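Local coordinates for capsular polysaccharide export system protein KpsC (Thermosulfurimonas dismutans, PDB 6MGD) that probably transfers beta-Kdo from CMP-Kdo, forming beta-2,7 linkages in the glycolipid anchor of Gram-negative capsules, at residues 256-268 with 271-284. Numbering follows the deposited sequence.
Sequences PVTCYGHPFYAGY and TTDIYPHPRRNIKL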
ATOM      1  N   PRO A 256      -6.469  14.125  -9.566  1.00 58.79           N
ATOM      2  CA  PRO A 256      -5.033  14.150  -9.873  1.00 56.36           C
ATOM      3  C   PRO A 256      -4.205  14.109  -8.597  1.00 56.38           C
ATOM      4  O   PRO A 256      -4.539  14.746  -7.595  1.00 56.98           O
ATOM      5  CB  PRO A 256      -4.849  15.473 -10.626  1.00 56.40           C
ATOM      6  CG  PRO A 256      -6.218  15.844 -11.108  1.00 58.96           C
ATOM      7  CD  PRO A 256      -7.168  15.318 -10.073  1.00 59.84           C
ATOM      8  N   VAL A 257      -3.116  13.346  -8.636  1.00 54.91           N
ATOM      9  CA  VAL A 257      -2.286  13.117  -7.461  1.00 56.22           C
ATOM     10  C   VAL A 257      -0.821  13.306  -7.830  1.00 54.37           C
ATOM     11  O   VAL A 257      -0.351  12.757  -8.834  1.00 54.33           O
ATOM     12  CB  VAL A 257      -2.522  11.719  -6.861  1.00 58.07           C
ATOM     13  CG1 VAL A 257      -2.694  10.710  -7.966  1.00 56.92           C
ATOM     14  CG2 VAL A 257      -1.370  11.322  -5.941  1.00 58.35           C
ATOM     15  N   THR A 258      -0.108  14.080  -7.017  1.00 53.97           N
ATOM     16  CA  THR A 258       1.325  14.300  -7.156  1.00 52.67           C
ATOM     17  C   THR A 258       2.050  13.519  -6.069  1.00 53.13           C
ATOM     18  O   THR A 258       1.675  13.592  -4.894  1.00 55.36           O
ATOM     19  CB  THR A 258       1.659  15.792  -7.054  1.00 52.83           C
ATOM     20  OG1 THR A 258       1.060  16.493  -8.152  1.00 52.87           O
ATOM     21  CG2 THR A 258       3.167  16.017  -7.074  1.00 52.08           C
ATOM     22  N   CYS A 259       3.075  12.769  -6.458  1.00 53.43           N
ATOM     23  CA  CYS A 259       3.830  11.935  -5.532  1.00 53.71           C
ATOM     24  C   CYS A 259       5.190  12.564  -5.265  1.00 53.26           C
ATOM     25  O   CYS A 259       5.918  12.903  -6.204  1.00 52.36           O
ATOM     26  CB  CYS A 259       3.999  10.517  -6.082  1.00 52.85           C
ATOM     27  SG  CYS A 259       2.454   9.585  -6.229  1.00 53.84           S
ATOM     28  N   TYR A 260       5.525  12.725  -3.987  1.00 53.27           N
ATOM     29  CA  TYR A 260       6.825  13.244  -3.591  1.00 54.17           C
ATOM     30  C   TYR A 260       7.797  12.147  -3.183  1.00 53.17           C
ATOM     31  O   TYR A 260       8.973  12.439  -2.941  1.00 55.34           O
ATOM     32  CB  TYR A 260       6.665  14.259  -2.452  1.00 52.94           C
ATOM     33  CG  TYR A 260       5.982  15.541  -2.883  1.00 52.29           C
ATOM     34  CD1 TYR A 260       4.612  15.578  -3.112  1.00 50.57           C
ATOM     35  CD2 TYR A 260       6.708  16.713  -3.064  1.00 53.18           C
ATOM     36  CE1 TYR A 260       3.984  16.740  -3.510  1.00 51.70           C
ATOM     37  CE2 TYR A 260       6.087  17.885  -3.460  1.00 54.58           C
ATOM     38  CZ  TYR A 260       4.722  17.891  -3.682  1.00 54.47           C
ATOM     39  OH  TYR A 260       4.090  19.049  -4.076  1.00 56.13           O
ATOM     40  N   GLY A 261       7.331  10.904  -3.095  1.00 53.09           N
ATOM     41  CA  GLY A 261       8.186   9.749  -2.915  1.00 52.90           C
ATOM     42  C   GLY A 261       7.999   8.773  -4.059  1.00 52.56           C
ATOM     43  O   GLY A 261       7.764   9.194  -5.196  1.00 51.61           O
ATOM     44  N   HIS A 262       8.080   7.472  -3.782  1.00 51.15           N
ATOM     45  CA  HIS A 262       7.918   6.435  -4.803  1.00 50.98           C
ATOM     46  C   HIS A 262       7.007   5.326  -4.289  1.00 47.43           C
ATOM     47  O   HIS A 262       7.459   4.202  -4.036  1.00 44.14           O
ATOM     48  CB  HIS A 262       9.269   5.861  -5.224  1.00 54.47           C
ATOM     49  CG  HIS A 262      10.100   6.797  -6.044  1.00 55.21           C
ATOM     50  ND1 HIS A 262      11.478   6.778  -6.028  1.00 58.75           N
ATOM     51  CD2 HIS A 262       9.747   7.772  -6.916  1.00 55.34           C
ATOM     52  CE1 HIS A 262      11.938   7.707  -6.847  1.00 59.54           C
ATOM     53  NE2 HIS A 262      10.909   8.324  -7.398  1.00 59.00           N
ATOM     54  N   PRO A 263       5.712   5.605  -4.135  1.00 50.41           N
ATOM     55  CA  PRO A 263       4.775   4.549  -3.738  1.00 48.84           C
ATOM     56  C   PRO A 263       4.591   3.543  -4.863  1.00 50.43           C
ATOM     57  O   PRO A 263       5.095   3.710  -5.980  1.00 50.58           O
ATOM     58  CB  PRO A 263       3.478   5.309  -3.449  1.00 48.24           C
ATOM     59  CG  PRO A 263       3.579   6.539  -4.280  1.00 49.43           C
ATOM     60  CD  PRO A 263       5.040   6.908  -4.294  1.00 49.13           C
ATOM     61  N   PHE A 264       3.836   2.483  -4.560  1.00 49.87           N
ATOM     62  CA  PHE A 264       3.670   1.390  -5.511  1.00 52.01           C
ATOM     63  C   PHE A 264       2.943   1.827  -6.775  1.00 52.42           C
ATOM     64  O   PHE A 264       3.097   1.179  -7.816  1.00 54.07           O
ATOM     65  CB  PHE A 264       2.933   0.217  -4.848  1.00 51.58           C
ATOM     66  CG  PHE A 264       1.442   0.420  -4.696  1.00 49.51           C
ATOM     67  CD1 PHE A 264       0.916   0.954  -3.532  1.00 48.06           C
ATOM     68  CD2 PHE A 264       0.566   0.042  -5.707  1.00 50.44           C
ATOM     69  CE1 PHE A 264      -0.455   1.129  -3.386  1.00 48.92           C
ATOM     70  CE2 PHE A 264      -0.803   0.218  -5.569  1.00 50.02           C
ATOM     71  CZ  PHE A 264      -1.315   0.759  -4.407  1.00 48.44           C
ATOM     72  N   TYR A 265       2.162   2.902  -6.711  1.00 51.93           N
ATOM     73  CA  TYR A 265       1.418   3.396  -7.860  1.00 52.69           C
ATOM     74  C   TYR A 265       2.147   4.508  -8.603  1.00 53.80           C
ATOM     75  O   TYR A 265       1.594   5.060  -9.558  1.00 55.77           O
ATOM     76  CB  TYR A 265       0.027   3.880  -7.423  1.00 49.06           C
ATOM     77  CG  TYR A 265       0.032   4.810  -6.227  1.00 45.79           C
ATOM     78  CD1 TYR A 265      -0.012   4.309  -4.931  1.00 43.18           C
ATOM     79  CD2 TYR A 265       0.079   6.189  -6.393  1.00 44.10           C
ATOM     80  CE1 TYR A 265      -0.005   5.152  -3.836  1.00 41.28           C
ATOM     81  CE2 TYR A 265       0.087   7.039  -5.304  1.00 42.64           C
ATOM     82  CZ  TYR A 265       0.044   6.515  -4.028  1.00 41.14           C
ATOM     83  OH  TYR A 265       0.052   7.356  -2.940  1.00 41.08           O
ATOM     84  N   ALA A 266       3.368   4.838  -8.201  1.00 55.89           N
ATOM     85  CA  ALA A 266       4.142   5.881  -8.855  1.00 55.66           C
ATOM     86  C   ALA A 266       4.993   5.299  -9.980  1.00 54.92           C
ATOM     87  O   ALA A 266       5.232   4.091 -10.054  1.00 52.24           O
ATOM     88  CB  ALA A 266       5.034   6.607  -7.847  1.00 54.67           C
ATOM     89  N   GLY A 267       5.448   6.186 -10.864  1.00 53.60           N
ATOM     90  CA  GLY A 267       6.275   5.802 -11.986  1.00 55.95           C
ATOM     91  C   GLY A 267       5.532   5.291 -13.199  1.00 57.39           C
ATOM     92  O   GLY A 267       6.167   5.059 -14.236  1.00 60.12           O
ATOM     93  N   TYR A 268       4.213   5.113 -13.115  1.00 58.21           N
ATOM     94  CA  TYR A 268       3.423   4.556 -14.206  1.00 60.79           C
ATOM     95  C   TYR A 268       2.651   5.620 -14.980  1.00 62.77           C
ATOM     96  O   TYR A 268       1.740   5.282 -15.743  1.00 63.73           O
ATOM     97  CB  TYR A 268       2.465   3.490 -13.675  1.00 61.21           C
ATOM     98  CG  TYR A 268       3.153   2.328 -12.996  1.00 63.55           C
ATOM     99  CD1 TYR A 268       3.912   1.423 -13.727  1.00 66.14           C
ATOM    100  CD2 TYR A 268       3.037   2.130 -11.626  1.00 64.04           C
ATOM    101  CE1 TYR A 268       4.541   0.357 -13.112  1.00 66.94           C
ATOM    102  CE2 TYR A 268       3.663   1.068 -11.001  1.00 64.59           C
ATOM    103  CZ  TYR A 268       4.413   0.183 -11.749  1.00 66.01           C
ATOM    104  OH  TYR A 268       5.039  -0.878 -11.135  1.00 66.26           O
ATOM    105  N   THR A 271       0.421   9.353 -12.078  1.00 58.40           N
ATOM    106  CA  THR A 271       0.701  10.421 -11.134  1.00 56.90           C
ATOM    107  C   THR A 271       1.859  11.263 -11.651  1.00 59.02           C
ATOM    108  O   THR A 271       2.794  10.748 -12.272  1.00 59.28           O
ATOM    109  CB  THR A 271       1.056   9.866  -9.751  1.00 54.85           C
ATOM    110  OG1 THR A 271       2.347   9.246  -9.805  1.00 55.46           O
ATOM    111  CG2 THR A 271       0.036   8.833  -9.309  1.00 53.11           C
ATOM    112  N   THR A 272       1.788  12.565 -11.394  1.00 56.00           N
ATOM    113  CA  THR A 272       2.909  13.457 -11.662  1.00 57.61           C
ATOM    114  C   THR A 272       3.914  13.301 -10.527  1.00 55.24           C
ATOM    115  O   THR A 272       3.662  13.733  -9.397  1.00 53.89           O
ATOM    116  CB  THR A 272       2.435  14.901 -11.801  1.00 60.06           C
ATOM    117  OG1 THR A 272       1.588  15.240 -10.696  1.00 57.83           O
ATOM    118  CG2 THR A 272       1.664  15.084 -13.103  1.00 62.65           C
ATOM    119  N   ASP A 273       5.045  12.668 -10.820  1.00 57.24           N
ATOM    120  CA  ASP A 273       6.025  12.320  -9.802  1.00 56.43           C
ATOM    121  C   ASP A 273       7.080  13.412  -9.694  1.00 56.36           C
ATOM    122  O   ASP A 273       7.665  13.822 -10.702  1.00 59.19           O
ATOM    123  CB  ASP A 273       6.675  10.976 -10.128  1.00 57.19           C
ATOM    124  CG  ASP A 273       5.651   9.866 -10.305  1.00 57.27           C
ATOM    125  OD1 ASP A 273       4.576   9.941  -9.670  1.00 54.89           O
ATOM    126  OD2 ASP A 273       5.919   8.922 -11.079  1.00 58.38           O
ATOM    127  N   ILE A 274       7.312  13.884  -8.468  1.00 53.98           N
ATOM    128  CA  ILE A 274       8.329  14.908  -8.245  1.00 55.55           C
ATOM    129  C   ILE A 274       9.713  14.356  -8.559  1.00 56.57           C
ATOM    130  O   ILE A 274      10.463  14.925  -9.360  1.00 58.03           O
ATOM    131  CB  ILE A 274       8.247  15.439  -6.803  1.00 55.72           C
ATOM    132  CG1 ILE A 274       6.894  16.112  -6.564  1.00 53.97           C
ATOM    133  CG2 ILE A 274       9.391  16.403  -6.525  1.00 58.45           C
ATOM    134  CD1 ILE A 274       6.689  17.379  -7.372  1.00 55.81           C
ATOM    135  N   TYR A 275      10.069  13.238  -7.936  1.00 54.46           N
ATOM    136  CA  TYR A 275      11.335  12.582  -8.223  1.00 57.63           C
ATOM    137  C   TYR A 275      11.088  11.360  -9.090  1.00 56.38           C
ATOM    138  O   TYR A 275      10.254  10.518  -8.733  1.00 54.53           O
ATOM    139  CB  TYR A 275      12.031  12.175  -6.928  1.00 57.73           C
ATOM    140  CG  TYR A 275      12.125  13.298  -5.919  1.00 58.62           C
ATOM    141  CD1 TYR A 275      12.982  14.372  -6.121  1.00 62.16           C
ATOM    142  CD2 TYR A 275      11.356  13.283  -4.763  1.00 48.63           C
ATOM    143  CE1 TYR A 275      13.068  15.402  -5.202  1.00 64.40           C
ATOM    144  CE2 TYR A 275      11.436  14.309  -3.838  1.00 67.48           C
ATOM    145  CZ  TYR A 275      12.293  15.365  -4.061  1.00 66.61           C
ATOM    146  OH  TYR A 275      12.375  16.386  -3.144  1.00 68.35           O
ATOM    147  N   PRO A 276      11.768  11.229 -10.228  1.00 61.46           N
ATOM    148  CA  PRO A 276      11.476  10.112 -11.133  1.00 60.97           C
ATOM    149  C   PRO A 276      11.856   8.778 -10.514  1.00 61.96           C
ATOM    150  O   PRO A 276      12.826   8.670  -9.760  1.00 62.48           O
ATOM    151  CB  PRO A 276      12.340  10.412 -12.366  1.00 64.43           C
ATOM    152  CG  PRO A 276      12.799  11.839 -12.206  1.00 65.59           C
ATOM    153  CD  PRO A 276      12.847  12.090 -10.735  1.00 63.70           C
ATOM    154  N   HIS A 277      11.077   7.753 -10.844  1.00 63.46           N
ATOM    155  CA  HIS A 277      11.396   6.421 -10.344  1.00 64.24           C
ATOM    156  C   HIS A 277      12.530   5.822 -11.170  1.00 66.77           C
ATOM    157  O   HIS A 277      12.439   5.782 -12.401  1.00 67.65           O
ATOM    158  CB  HIS A 277      10.179   5.504 -10.383  1.00 64.10           C
ATOM    159  CG  HIS A 277      10.337   4.272  -9.548  1.00 63.31           C
ATOM    160  ND1 HIS A 277      11.128   3.210  -9.930  1.00 66.57           N
ATOM    161  CD2 HIS A 277       9.823   3.942  -8.339  1.00 62.34           C
ATOM    162  CE1 HIS A 277      11.087   2.274  -8.998  1.00 64.33           C
ATOM    163  NE2 HIS A 277      10.304   2.695  -8.021  1.00 63.12           N
ATOM    164  N   PRO A 278      13.602   5.343 -10.531  1.00 65.40           N
ATOM    165  CA  PRO A 278      14.779   4.887 -11.289  1.00 70.05           C
ATOM    166  C   PRO A 278      14.565   3.601 -12.068  1.00 72.87           C
ATOM    167  O   PRO A 278      15.466   3.207 -12.820  1.00 75.68           O
ATOM    168  CB  PRO A 278      15.844   4.685 -10.199  1.00 70.34           C
ATOM    169  CG  PRO A 278      15.311   5.379  -8.975  1.00 67.26           C
ATOM    170  CD  PRO A 278      13.826   5.308  -9.078  1.00 63.84           C
ATOM    171  N   ARG A 279      13.421   2.932 -11.920  1.00 70.71           N
ATOM    172  CA  ARG A 279      13.249   1.601 -12.479  1.00 73.80           C
ATOM    173  C   ARG A 279      11.939   1.388 -13.226  1.00 76.66           C
ATOM    174  O   ARG A 279      11.672   0.260 -13.651  1.00 79.67           O
ATOM    175  CB  ARG A 279      13.355   0.543 -11.369  1.00 71.62           C
ATOM    176  CG  ARG A 279      14.711   0.467 -10.687  1.00 72.27           C
ATOM    177  CD  ARG A 279      14.696  -0.527  -9.534  1.00 69.84           C
ATOM    178  NE  ARG A 279      14.106  -1.803  -9.927  1.00 69.78           N
ATOM    179  CZ  ARG A 279      12.893  -2.209  -9.563  1.00 66.62           C
ATOM    180  NH1 ARG A 279      12.432  -3.382  -9.974  1.00 67.07           N
ATOM    181  NH2 ARG A 279      12.143  -1.442  -8.783  1.00 63.21           N
ATOM    182  N   ARG A 280      11.119   2.421 -13.402  1.00 74.46           N
ATOM    183  CA  ARG A 280       9.804   2.269 -14.015  1.00 73.66           C
ATOM    184  C   ARG A 280       9.710   3.151 -15.252  1.00 75.06           C
ATOM    185  O   ARG A 280       9.878   4.371 -15.164  1.00 74.86           O
ATOM    186  CB  ARG A 280       8.697   2.612 -13.016  1.00 70.86           C
ATOM    187  CG  ARG A 280       8.668   1.683 -11.811  1.00 69.05           C
ATOM    188  CD  ARG A 280       7.596   2.076 -10.812  1.00 66.23           C
ATOM    189  NE  ARG A 280       7.810   1.436  -9.515  1.00 65.79           N
ATOM    190  CZ  ARG A 280       7.105   1.704  -8.421  1.00 65.32           C
ATOM    191  NH1 ARG A 280       6.128   2.603  -8.459  1.00 64.14           N
ATOM    192  NH2 ARG A 280       7.376   1.075  -7.285  1.00 65.56           N
ATOM    193  N   ASN A 281       9.439   2.527 -16.402  1.00 78.54           N
ATOM    194  CA  ASN A 281       9.273   3.227 -17.667  1.00 81.28           C
ATOM    195  C   ASN A 281       7.877   3.104 -18.255  1.00 80.54           C
ATOM    196  O   ASN A 281       7.539   3.875 -19.160  1.00 82.86           O
ATOM    197  CB  ASN A 281      10.276   2.704 -18.709  1.00 85.65           C
ATOM    198  CG  ASN A 281      11.701   2.703 -18.201  1.00 88.03           C
ATOM    199  OD1 ASN A 281      12.094   1.829 -17.428  1.00 87.80           O
ATOM    200  ND2 ASN A 281      12.489   3.675 -18.645  1.00 90.77           N
ATOM    201  N   ILE A 282       7.066   2.173 -17.769  1.00 79.40           N
ATOM    202  CA  ILE A 282       5.803   1.822 -18.408  1.00 78.91           C
ATOM    203  C   ILE A 282       4.735   2.843 -18.045  1.00 76.29           C
ATOM    204  O   ILE A 282       4.655   3.310 -16.901  1.00 73.45           O
ATOM    205  CB  ILE A 282       5.384   0.398 -18.000  1.00 78.70           C
ATOM    206  CG1 ILE A 282       6.569  -0.563 -18.144  1.00 81.98           C
ATOM    207  CG2 ILE A 282       4.206  -0.080 -18.834  1.00 78.95           C
ATOM    208  CD1 ILE A 282       7.142  -0.633 -19.550  1.00 86.67           C
ATOM    209  N   LYS A 283       3.914   3.202 -19.029  1.00 74.27           N
ATOM    210  CA  LYS A 283       2.746   4.049 -18.827  1.00 72.83           C
ATOM    211  C   LYS A 283       1.510   3.159 -18.766  1.00 70.02           C
ATOM    212  O   LYS A 283       1.204   2.452 -19.731  1.00 72.84           O
ATOM    213  CB  LYS A 283       2.620   5.083 -19.947  1.00 76.42           C
ATOM    214  CG  LYS A 283       1.358   5.930 -19.890  1.00 76.88           C
ATOM    215  CD  LYS A 283       1.376   6.860 -18.693  1.00 74.98           C
ATOM    216  CE  LYS A 283       0.117   7.710 -18.623  1.00 75.66           C
ATOM    217  NZ  LYS A 283      -1.112   6.881 -18.471  1.00 74.87           N
ATOM    218  N   LEU A 284       0.811   3.184 -17.634  1.00 71.25           N
ATOM    219  CA  LEU A 284      -0.336   2.320 -17.400  1.00 68.24           C
ATOM    220  C   LEU A 284      -1.626   3.127 -17.344  1.00 67.30           C
ATOM    221  O   LEU A 284      -1.621   4.344 -17.137  1.00 67.88           O
ATOM    222  CB  LEU A 284      -0.171   1.530 -16.098  1.00 65.68           C
ATOM    223  CG  LEU A 284       0.907   0.447 -16.039  1.00 66.35           C
ATOM    224  CD1 LEU A 284       0.936  -0.187 -14.658  1.00 64.18           C
ATOM    225  CD2 LEU A 284       0.671  -0.607 -17.107  1.00 68.74           C
TER
HETATM  226  O   HOH W   1       8.394  11.325  -6.787  1.00 35.53           O
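Thr258 and Cys259 pair in parallel with Thr272 and Asp273, joining the last two strands of the parallel sheet in one Rossmann-like half of this GT-B-type glycosyltransferase. The bond from Ile274 N to Cys259 O is short (2.8 Å) and nearly straight (176°). Beta-branched threonine suits an extended strand, and on one face Thr258 gives its hydroxyl proton to Thr272 OG1 (2.9 Å). Just past the strands, Ile274 lays CG1 over one face of the Tyr260 ring, whose hydroxyl is hydrogen-bonded to His240 ND1.

On the face of Cys259, the strand residue Asp273 brings its carboxylate across to accept Gly267 N on the syn side of OD2; a CB on Gly267 would collide with Arg280 CD, so glycine fits here. Past the strands both segments run on as loops, and polar side chains take over. His262 CB and CG meet His277 CD2, whose ring turns an edge toward the His262 face, with the planes at 52°. With CG anti to its own carbonyl carbon (chi1 -72°), the imidazole lies under His277 CA, and NE2 donates to Tyr275 O (2.7 Å), which lies close to the ring plane. A leucine in place of His262 would probably leave the Tyr275 carbonyl without its NE2 donor and strip His277 of its aromatic partner.

Tyr268 is held between Leu284 CD1 on one face and Arg280 CD on the opposite one. From Arg280, CB rests 3.7 Å from Gly267 O, CD also passes near Ala266 O, and NE lies above the His277 ring. The chain, extended from CG to NE, carries the guanidinium into the Pro263-Ala266 turn, where a long cationic donor suits clustered carbonyls. NH2 lies beside Phe264 CA, and NH1 donates to Pro263 O (2.9 Å) in the carbonyl plane, while that same oxygen also accepts Ala266 N.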